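Local structure of SIRV1 hypothetical protein ORF119 (Sulfolobus islandicus rudivirus 1 variant xx, 2X3G) at residues L7-S12 with N47-S52. The protein is of unknown function, a small viral protein of the 117-like family that forms a dimer whose beta-sheet runs on from one subunit into the other. Numbering follows the deposited sequence.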
loop_
_atom_site.group_PDB
_atom_site.type_symbol
_atom_site.label_atom_id
_atom_site.label_comp_id
_atom_site.label_asym_id
_atom_site.label_seq_id
_atom_site.Cartn_x
_atom_site.Cartn_y
_atom_site.Cartn_z
ATOM N N LEU A 7 8.922 -16.230 -5.356
ATOM C CA LEU A 7 9.325 -17.600 -5.008
ATOM C C LEU A 7 10.140 -18.280 -6.090
ATOM O O LEU A 7 11.137 -18.937 -5.817
ATOM C CB LEU A 7 8.105 -18.461 -4.738
ATOM C CG LEU A 7 7.341 -18.045 -3.497
ATOM C CD1 LEU A 7 5.937 -18.549 -3.582
ATOM C CD2 LEU A 7 8.043 -18.525 -2.219
ATOM N N ASN A 8 9.681 -18.133 -7.319
ATOM C CA ASN A 8 10.394 -18.658 -8.474
ATOM C C ASN A 8 11.828 -18.143 -8.585
ATOM O O ASN A 8 12.767 -18.928 -8.757
ATOM C CB ASN A 8 9.607 -18.408 -9.767
ATOM C CG ASN A 8 8.617 -19.514 -10.062
ATOM O OD1 ASN A 8 8.861 -20.674 -9.730
ATOM N ND2 ASN A 8 7.489 -19.168 -10.696
ATOM N N PHE A 9 12.007 -16.833 -8.463
ATOM C CA PHE A 9 13.338 -16.249 -8.539
ATOM C C PHE A 9 14.155 -16.652 -7.318
ATOM O O PHE A 9 15.321 -16.993 -7.429
ATOM C CB PHE A 9 13.281 -14.722 -8.643
ATOM C CG PHE A 9 12.573 -14.199 -9.863
ATOM C CD1 PHE A 9 12.444 -14.948 -11.020
ATOM C CD2 PHE A 9 12.071 -12.912 -9.860
ATOM C CE1 PHE A 9 11.804 -14.430 -12.124
ATOM C CE2 PHE A 9 11.445 -12.395 -10.964
ATOM C CZ PHE A 9 11.297 -13.149 -12.087
ATOM N N HIS A 10 13.548 -16.654 -6.138
ATOM C CA HIS A 10 14.300 -16.995 -4.934
ATOM C C HIS A 10 14.997 -18.350 -5.082
ATOM O O HIS A 10 16.135 -18.528 -4.652
ATOM C CB HIS A 10 13.366 -17.066 -3.737
ATOM C CG HIS A 10 14.071 -17.235 -2.433
ATOM N ND1 HIS A 10 15.193 -16.520 -2.089
ATOM C CD2 HIS A 10 13.800 -18.041 -1.379
ATOM C CE1 HIS A 10 15.582 -16.870 -0.875
ATOM N NE2 HIS A 10 14.741 -17.775 -0.415
ATOM N N PHE A 11 14.305 -19.291 -5.702
ATOM C CA PHE A 11 14.789 -20.660 -5.768
ATOM C C PHE A 11 15.400 -21.013 -7.116
ATOM O O PHE A 11 15.621 -22.197 -7.396
ATOM C CB PHE A 11 13.659 -21.617 -5.387
ATOM C CG PHE A 11 13.314 -21.607 -3.934
ATOM C CD1 PHE A 11 14.225 -22.074 -3.005
ATOM C CD2 PHE A 11 12.066 -21.160 -3.485
ATOM C CE1 PHE A 11 13.909 -22.097 -1.655
ATOM C CE2 PHE A 11 11.743 -21.193 -2.145
ATOM C CZ PHE A 11 12.661 -21.650 -1.229
ATOM N N SER A 12 15.683 -20.002 -7.949
ATOM C CA SER A 12 16.419 -20.195 -9.203
ATOM C C SER A 12 17.661 -19.320 -9.328
ATOM O O SER A 12 18.463 -19.514 -10.234
ATOM C CB SER A 12 15.497 -19.967 -10.414
ATOM O OG SER A 12 14.756 -18.760 -10.302
ATOM N N ASN A 47 20.855 -11.092 -16.122
ATOM C CA ASN A 47 19.733 -11.993 -15.769
ATOM C C ASN A 47 19.013 -11.663 -14.466
ATOM O O ASN A 47 18.042 -12.347 -14.094
ATOM C CB ASN A 47 20.230 -13.437 -15.649
ATOM C CG ASN A 47 20.802 -13.971 -16.936
ATOM O OD1 ASN A 47 20.273 -13.718 -18.026
ATOM N ND2 ASN A 47 21.891 -14.733 -16.822
ATOM N N SER A 48 19.488 -10.648 -13.751
ATOM C CA SER A 48 18.989 -10.322 -12.428
ATOM C C SER A 48 17.561 -9.822 -12.480
ATOM O O SER A 48 17.092 -9.372 -13.541
ATOM C CB SER A 48 19.871 -9.253 -11.770
ATOM O OG SER A 48 20.002 -8.118 -12.610
ATOM N N HIS A 49 16.888 -9.925 -11.337
ATOM C CA HIS A 49 15.561 -9.334 -11.117
ATOM C C HIS A 49 15.537 -8.519 -9.845
ATOM O O HIS A 49 16.258 -8.804 -8.895
ATOM C CB HIS A 49 14.508 -10.427 -11.043
ATOM C CG HIS A 49 14.326 -11.148 -12.340
ATOM N ND1 HIS A 49 13.762 -10.555 -13.449
ATOM C CD2 HIS A 49 14.673 -12.403 -12.716
ATOM C CE1 HIS A 49 13.749 -11.420 -14.450
ATOM N NE2 HIS A 49 14.289 -12.552 -14.030
ATOM N N VAL A 50 14.719 -7.481 -9.834
ATOM C CA VAL A 50 14.677 -6.567 -8.695
ATOM C C VAL A 50 13.225 -6.277 -8.392
ATOM O O VAL A 50 12.459 -5.913 -9.287
ATOM C CB VAL A 50 15.413 -5.264 -8.960
ATOM C CG1 VAL A 50 15.308 -4.324 -7.746
ATOM C CG2 VAL A 50 16.892 -5.525 -9.286
ATOM N N PHE A 51 12.852 -6.522 -7.139
ATOM C CA PHE A 51 11.515 -6.256 -6.634
ATOM C C PHE A 51 11.664 -5.130 -5.625
ATOM O O PHE A 51 12.537 -5.198 -4.776
ATOM C CB PHE A 51 10.964 -7.512 -5.976
ATOM C CG PHE A 51 9.563 -7.379 -5.483
ATOM C CD1 PHE A 51 8.543 -6.977 -6.339
ATOM C CD2 PHE A 51 9.238 -7.718 -4.183
ATOM C CE1 PHE A 51 7.249 -6.858 -5.885
ATOM C CE2 PHE A 51 7.941 -7.621 -3.728
ATOM C CZ PHE A 51 6.941 -7.183 -4.576
ATOM N N SER A 52 10.848 -4.089 -5.753
ATOM C CA SER A 52 11.024 -2.891 -4.947
ATOM C C SER A 52 9.704 -2.397 -4.413
ATOM O O SER A 52 8.670 -2.528 -5.074
ATOM C CB SER A 52 11.696 -1.784 -5.771
ATOM O OG SER A 52 10.824 -1.250 -6.771
#
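F9, near the C-terminal end of helix 2-10, faces H49, the first residue of strand 49-55. Their CA atoms, 7.7 Å apart, are the closest CA pair across the two segments. The helix comes to its end just past F9, and F11 is the first residue to leave helical angles. Backbone bonds from F11 N to L7 O and from S12 N to F9 O close the last turn.

The contact between the segments is a single aromatic pair. The F9 and H49 rings form an offset stack with planes only 3° from parallel and centroids 3.9 Å apart. H49 CD2 lies over the centre of the F9 ring, and F9 CZ over the centre of the imidazole. The closest atoms are F9 CE2 and H49 CG, at 3.4 Å. H49 CB also joins in, 3.6 Å from F9 CE2, so the stack extends onto the stem of the histidine. Both residues hold CG anti to their own carbonyl carbon (chi1 -61° for F9, -66° for H49), which sets each ring beside its own backbone N. The two side chains cross at about a right angle, yet the rings lie flat on each other.

At its polar end the imidazole is held by the second subunit, where ND1 is hydrogen-bonded to the terminal carboxylate of S119, a charge that would probably favour a protonated ring. F70 of strand 64-71 meets F9 edge-to-face, and M118 of the second subunit also packs on F9. F51 and S52 pair with an antiparallel strand of the second subunit.

Strand 49-55 is outermost in the four-stranded antiparallel sheet of its own chain. The stack joins the end of the N-terminal helix to this edge strand, beside a dimer interface built by intersubunit beta-sheet extension.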